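Side-chain contacts in protein interacting with Hsp90 1 (Saccharomyces cerevisiae, PDB 4CHH), which takes part in pre-rRNA processing, is required for the NOP58-snoRNA interaction, and belongs to the Hsp90-associated R2TP complex with RVB1, RVB2 and TAH1: residues I35-I40 with D120-I125; I134-C139 with I156-M161. All coordinates share one frame; numbering follows the deposited sequence.

Contact 1 of 2, residues I35-I40 with D120-I125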
loop_
_atom_site.group_PDB
_atom_site.type_symbol
_atom_site.label_atom_id
_atom_site.label_comp_id
_atom_site.label_asym_id
_atom_site.label_seq_id
_atom_site.Cartn_x
_atom_site.Cartn_y
_atom_site.Cartn_z
ATOM N N ILE A 35 -8.130 1.613 8.029
ATOM C CA ILE A 35 -9.154 0.571 8.149
ATOM C C ILE A 35 -8.636 -0.647 7.357
ATOM O O ILE A 35 -8.375 -0.523 6.160
ATOM C CB ILE A 35 -10.560 1.075 7.652
ATOM C CG1 ILE A 35 -11.034 2.337 8.434
ATOM C CG2 ILE A 35 -11.621 -0.070 7.707
ATOM C CD1 ILE A 35 -12.035 3.251 7.689
ATOM N N ALA A 36 -8.449 -1.798 8.028
ATOM C CA ALA A 36 -7.931 -3.022 7.395
ATOM C C ALA A 36 -8.803 -3.452 6.212
ATOM O O ALA A 36 -10.035 -3.333 6.248
ATOM C CB ALA A 36 -7.828 -4.168 8.421
ATOM N N ASP A 37 -8.162 -3.909 5.141
ATOM C CA ASP A 37 -8.922 -4.329 3.976
ATOM C C ASP A 37 -8.404 -5.696 3.542
ATOM O O ASP A 37 -9.029 -6.722 3.875
ATOM C CB ASP A 37 -8.855 -3.258 2.854
ATOM C CG ASP A 37 -9.671 -3.540 1.595
ATOM O OD1 ASP A 37 -10.350 -4.602 1.536
ATOM O OD2 ASP A 37 -9.602 -2.727 0.657
ATOM N N PHE A 38 -7.254 -5.736 2.850
ATOM C CA PHE A 38 -6.693 -7.032 2.429
ATOM C C PHE A 38 -5.150 -7.006 2.477
ATOM O O PHE A 38 -4.565 -5.978 2.796
ATOM C CB PHE A 38 -7.253 -7.463 1.045
ATOM C CG PHE A 38 -6.766 -6.628 -0.117
ATOM C CD1 PHE A 38 -7.412 -5.442 -0.462
ATOM C CD2 PHE A 38 -5.692 -7.052 -0.899
ATOM C CE1 PHE A 38 -6.982 -4.689 -1.555
ATOM C CE2 PHE A 38 -5.269 -6.302 -1.995
ATOM C CZ PHE A 38 -5.909 -5.117 -2.305
ATOM N N VAL A 39 -4.511 -8.160 2.243
ATOM C CA VAL A 39 -3.051 -8.367 2.338
ATOM C C VAL A 39 -2.447 -8.841 1.027
ATOM O O VAL A 39 -3.012 -9.704 0.343
ATOM C CB VAL A 39 -2.717 -9.422 3.455
ATOM C CG1 VAL A 39 -1.214 -9.708 3.556
ATOM C CG2 VAL A 39 -3.234 -8.980 4.810
ATOM N N ILE A 40 -1.247 -8.335 0.736
ATOM C CA ILE A 40 -0.419 -8.795 -0.385
ATOM C C ILE A 40 0.755 -9.502 0.256
ATOM O O ILE A 40 1.442 -8.909 1.086
ATOM C CB ILE A 40 0.052 -7.674 -1.363
ATOM C CG1 ILE A 40 -1.085 -6.716 -1.808
ATOM C CG2 ILE A 40 0.832 -8.252 -2.550
ATOM C CD1 ILE A 40 -0.565 -5.302 -2.290
ATOM N N ASP A 120 -12.971 5.498 -0.848
ATOM C CA ASP A 120 -13.741 5.364 -2.097
ATOM C C ASP A 120 -12.983 4.491 -3.089
ATOM O O ASP A 120 -13.589 3.614 -3.700
ATOM C CB ASP A 120 -14.073 6.734 -2.728
ATOM C CG ASP A 120 -14.971 7.629 -1.875
ATOM O OD1 ASP A 120 -15.558 7.125 -0.876
ATOM O OD2 ASP A 120 -15.084 8.824 -2.194
ATOM N N CYS A 121 -11.652 4.673 -3.178
ATOM C CA CYS A 121 -10.763 3.895 -4.055
ATOM C C CYS A 121 -10.744 2.425 -3.645
ATOM O O CYS A 121 -10.677 1.572 -4.521
ATOM C CB CYS A 121 -9.358 4.489 -4.069
ATOM S SG CYS A 121 -9.306 6.227 -4.574
ATOM N N SER A 122 -10.869 2.123 -2.326
ATOM C CA SER A 122 -10.934 0.742 -1.835
ATOM C C SER A 122 -12.200 0.048 -2.350
ATOM O O SER A 122 -12.199 -1.169 -2.512
ATOM C CB SER A 122 -10.863 0.695 -0.310
ATOM O OG SER A 122 -12.119 0.886 0.326
ATOM N N ARG A 123 -13.281 0.823 -2.602
ATOM C CA ARG A 123 -14.537 0.281 -3.128
ATOM C C ARG A 123 -14.434 0.064 -4.641
ATOM O O ARG A 123 -14.977 -0.907 -5.147
ATOM C CB ARG A 123 -15.736 1.188 -2.761
ATOM C CG ARG A 123 -16.145 1.143 -1.264
ATOM C CD ARG A 123 -15.163 0.370 -0.396
ATOM N NE ARG A 123 -15.616 -0.969 -0.101
ATOM C CZ ARG A 123 -14.891 -1.908 0.494
ATOM N NH1 ARG A 123 -13.629 -1.670 0.835
ATOM N NH2 ARG A 123 -15.408 -3.097 0.723
ATOM N N TRP A 124 -13.733 0.941 -5.356
ATOM C CA TRP A 124 -13.538 0.808 -6.815
ATOM C C TRP A 124 -12.824 -0.495 -7.153
ATOM O O TRP A 124 -13.191 -1.158 -8.115
ATOM C CB TRP A 124 -12.689 1.975 -7.373
ATOM C CG TRP A 124 -13.271 3.354 -7.253
ATOM C CD1 TRP A 124 -14.588 3.686 -7.116
ATOM C CD2 TRP A 124 -12.556 4.592 -7.371
ATOM N NE1 TRP A 124 -14.725 5.051 -7.045
ATOM C CE2 TRP A 124 -13.497 5.634 -7.225
ATOM C CE3 TRP A 124 -11.200 4.923 -7.576
ATOM C CZ2 TRP A 124 -13.140 6.987 -7.302
ATOM C CZ3 TRP A 124 -10.847 6.264 -7.668
ATOM C CH2 TRP A 124 -11.804 7.281 -7.489
ATOM N N ILE A 125 -11.772 -0.848 -6.362
ATOM C CA ILE A 125 -10.950 -2.034 -6.635
ATOM C C ILE A 125 -11.708 -3.345 -6.274
ATOM O O ILE A 125 -11.252 -4.415 -6.674
ATOM C CB ILE A 125 -9.529 -1.938 -6.005
ATOM C CG1 ILE A 125 -9.589 -1.860 -4.446
ATOM C CG2 ILE A 125 -8.780 -0.743 -6.624
ATOM C CD1 ILE A 125 -8.285 -2.056 -3.711
HETATM O O HOH W 1 -10.996 -3.276 -1.431
HETATM O O HOH W 2 -13.005 -4.323 2.872
#

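Contact 2 of 2, residues I134-C139 with I156-M161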
loop_
_atom_site.group_PDB
_atom_site.type_symbol
_atom_site.label_atom_id
_atom_site.label_comp_id
_atom_site.label_asym_id
_atom_site.label_seq_id
_atom_site.Cartn_x
_atom_site.Cartn_y
_atom_site.Cartn_z
ATOM N N ILE A 134 -3.669 -3.344 -10.912
ATOM C CA ILE A 134 -2.829 -2.147 -11.046
ATOM C C ILE A 134 -2.572 -1.539 -9.637
ATOM O O ILE A 134 -1.449 -1.108 -9.344
ATOM C CB ILE A 134 -3.536 -1.163 -12.007
ATOM C CG1 ILE A 134 -3.474 -1.681 -13.478
ATOM C CG2 ILE A 134 -2.992 0.250 -11.900
ATOM C CD1 ILE A 134 -4.418 -0.909 -14.468
ATOM N N LEU A 135 -3.600 -1.532 -8.768
ATOM C CA LEU A 135 -3.432 -0.967 -7.427
ATOM C C LEU A 135 -2.390 -1.813 -6.639
ATOM O O LEU A 135 -1.541 -1.253 -5.940
ATOM C CB LEU A 135 -4.810 -0.878 -6.701
ATOM C CG LEU A 135 -4.901 -0.301 -5.237
ATOM C CD1 LEU A 135 -4.585 -1.364 -4.196
ATOM C CD2 LEU A 135 -4.057 0.985 -5.037
ATOM N N VAL A 136 -2.457 -3.150 -6.764
ATOM C CA VAL A 136 -1.507 -4.055 -6.085
ATOM C C VAL A 136 -0.061 -3.735 -6.538
ATOM O O VAL A 136 0.831 -3.683 -5.696
ATOM C CB VAL A 136 -1.901 -5.536 -6.339
ATOM C CG1 VAL A 136 -0.721 -6.495 -6.098
ATOM C CG2 VAL A 136 -3.095 -5.911 -5.462
ATOM N N GLU A 137 0.154 -3.539 -7.872
ATOM C CA GLU A 137 1.438 -3.169 -8.447
ATOM C C GLU A 137 1.929 -1.823 -7.866
ATOM O O GLU A 137 3.104 -1.721 -7.500
ATOM C CB GLU A 137 1.321 -3.099 -10.000
ATOM C CG GLU A 137 2.613 -2.649 -10.694
ATOM C CD GLU A 137 3.858 -3.479 -10.425
ATOM O OE1 GLU A 137 3.738 -4.703 -10.189
ATOM O OE2 GLU A 137 4.960 -2.891 -10.400
ATOM N N TRP A 138 1.027 -0.806 -7.760
ATOM C CA TRP A 138 1.339 0.514 -7.176
ATOM C C TRP A 138 1.772 0.412 -5.716
ATOM O O TRP A 138 2.677 1.144 -5.300
ATOM C CB TRP A 138 0.150 1.453 -7.272
ATOM C CG TRP A 138 -0.077 2.015 -8.647
ATOM C CD1 TRP A 138 0.853 2.181 -9.637
ATOM C CD2 TRP A 138 -1.318 2.490 -9.176
ATOM N NE1 TRP A 138 0.259 2.702 -10.763
ATOM C CE2 TRP A 138 -1.062 2.958 -10.491
ATOM C CE3 TRP A 138 -2.610 2.644 -8.643
ATOM C CZ2 TRP A 138 -2.054 3.549 -11.280
ATOM C CZ3 TRP A 138 -3.609 3.166 -9.456
ATOM C CH2 TRP A 138 -3.330 3.605 -10.757
ATOM N N CYS A 139 1.122 -0.494 -4.944
ATOM C CA CYS A 139 1.471 -0.759 -3.541
ATOM C C CYS A 139 2.861 -1.369 -3.454
ATOM O O CYS A 139 3.652 -0.929 -2.631
ATOM C CB CYS A 139 0.425 -1.648 -2.869
ATOM S SG CYS A 139 -1.152 -0.823 -2.594
ATOM N N ILE A 156 3.971 -14.187 -5.386
ATOM C CA ILE A 156 2.940 -13.293 -4.880
ATOM C C ILE A 156 1.685 -14.104 -4.539
ATOM O O ILE A 156 1.336 -15.055 -5.255
ATOM C CB ILE A 156 2.687 -12.181 -5.917
ATOM C CG1 ILE A 156 1.836 -11.028 -5.350
ATOM C CG2 ILE A 156 2.145 -12.722 -7.272
ATOM C CD1 ILE A 156 2.044 -9.669 -6.109
ATOM N N ALA A 157 1.064 -13.767 -3.401
ATOM C CA ALA A 157 -0.140 -14.421 -2.919
ATOM C C ALA A 157 -1.059 -13.420 -2.215
ATOM O O ALA A 157 -0.633 -12.322 -1.834
ATOM C CB ALA A 157 0.211 -15.593 -1.994
ATOM N N PHE A 158 -2.325 -13.807 -2.050
ATOM C CA PHE A 158 -3.356 -12.991 -1.424
ATOM C C PHE A 158 -4.011 -13.754 -0.273
ATOM O O PHE A 158 -5.063 -14.379 -0.451
ATOM C CB PHE A 158 -4.394 -12.482 -2.460
ATOM C CG PHE A 158 -3.718 -11.691 -3.562
ATOM C CD1 PHE A 158 -3.346 -10.364 -3.359
ATOM C CD2 PHE A 158 -3.344 -12.310 -4.756
ATOM C CE1 PHE A 158 -2.652 -9.652 -4.354
ATOM C CE2 PHE A 158 -2.634 -11.605 -5.749
ATOM C CZ PHE A 158 -2.305 -10.276 -5.544
ATOM N N PRO A 159 -3.427 -13.648 0.940
ATOM C CA PRO A 159 -4.039 -14.312 2.116
ATOM C C PRO A 159 -5.478 -13.845 2.349
ATOM O O PRO A 159 -5.834 -12.702 2.023
ATOM C CB PRO A 159 -3.123 -13.907 3.279
ATOM C CG PRO A 159 -1.858 -13.490 2.664
ATOM C CD PRO A 159 -2.185 -12.921 1.318
ATOM N N LYS A 160 -6.320 -14.731 2.883
ATOM C CA LYS A 160 -7.740 -14.408 3.115
ATOM C C LYS A 160 -7.960 -13.513 4.360
ATOM O O LYS A 160 -9.088 -13.110 4.621
ATOM C CB LYS A 160 -8.588 -15.690 3.206
ATOM C CG LYS A 160 -8.729 -16.370 1.849
ATOM C CD LYS A 160 -9.247 -17.781 2.007
ATOM C CE LYS A 160 -9.695 -18.330 0.676
ATOM N NZ LYS A 160 -10.092 -19.760 0.799
ATOM N N MET A 161 -6.899 -13.124 5.048
ATOM C CA MET A 161 -6.971 -12.252 6.227
ATOM C C MET A 161 -7.092 -10.776 5.811
ATOM O O MET A 161 -6.666 -10.401 4.713
ATOM C CB MET A 161 -5.740 -12.475 7.135
ATOM C CG MET A 161 -4.394 -12.224 6.459
ATOM S SD MET A 161 -2.994 -12.630 7.529
ATOM C CE MET A 161 -1.694 -12.560 6.404
#

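Contact 1 of 2, residues I35-I40 with D120-I125
A classic beta bulge in the long strand 29-47, where D37 and F38 both face V63 of the neighbouring strand, brings two consecutive side chains up to helix 119-127: D37 meets S122 and R123, and F38 meets I125. The touching is sparse. D37 OD2 lies 3.8 Å from S122 CB, and F38 CE1 lies 3.6 Å from I125 CD1, the methyl sitting at the edge of the ring, near its plane. I125 CG1 is wedged between its backbone N and carbonyl carbon (chi1 63°), and from there the extended chain carries CD1 to the phenyl rim. In this PIH1 N-terminal domain the helix follows directly on strand 109-118 and packs beside the mixed sheet; I117 of that strand and L131 and L135 of helix 129-147 close round I125, while R132 makes a cation-pi contact with F38.

No direct hydrogen bond joins strand and helix; water does the polar work. One molecule donates to D37 OD2 at 2.6 Å and to the S122 carbonyl O at 2.7 Å, bridging carboxylate and helix backbone. A second water donates to D37 OD1. The same water accepts a weak bond from R123 NH1, the water oxygen lying 3.4 Å from that nitrogen. The R123 chain bends at chi2 and chi3 and curls round the flank of the helix toward the strand, where NH1 gives a nearly straight bond (171°) to S122 OG at 3.0 Å, within the guanidinium plane. S122 OG also bonds to the carbonyl O of S119, one turn back. Carboxylate and guanidinium are turned 42° apart, with D37 OD2 and R123 NH1 4.2 Å from each other, beyond salt-bridge range, although the opposite charges would probably still attract.

Contact 2 of 2, residues I134-C139 with I156-M161
V136 on helix 129-147 meets F158 and I156 of the irregular segment between strands 149-151 and 171-174, an apolar contact that lays this segment of the PIH1 N-terminal domain against the helix. The bond from V136 CA to CB points toward the segment, and two methyls fork from CB. CG1 stands anti to the backbone N (chi1 160°) and reaches both partners: it lies 4.1 Å from both F158 CE1 and F158 CZ. I156 CD1 is 4.2 Å from the same V136 CG1. CG2, anti to the carbonyl carbon, makes the nearer approach to the ring, 3.9 Å from F158 CE1, coming in obliquely. The phenyl group advances from the opposite direction, and its far end meets the valine methyls: CE1 touches both, CZ only CG1 within 4.2 Å.

Backbone pairing of A157 with K41 and the packing of P159 on V39 and K41 hold the irregular segment along strand 29-47, and its side chains at 156 and 158 reach the helix. Next to V136, E137 turns to a different partner, forming a salt bridge from OE1 to R153 NE. The I156 side chain is extended (chi1 -168°, chi2 156°), which brings CD1 beside V136 CG1.

Strand 29-47 connects the two contacts: its 35-40 portion meets helix 119-127 in contact 1 and lies beside the irregular segment of contact 2, where V39 O is 3.5 Å from P159 CD. The two helices are consecutive in the chain, and I125 CD1 touches L135 CD1 at 3.8 Å. Contact 1 is the more buried, with F38, S122 and I125 inside the fold, yet it also holds a carboxylate, a guanidinium and two bridging waters on the side of the exposed R123. Contact 2 is wholly apolar and only partly buried: V136 is enclosed, whereas F158 is exposed. Their centres are 10 Å apart, within a single domain.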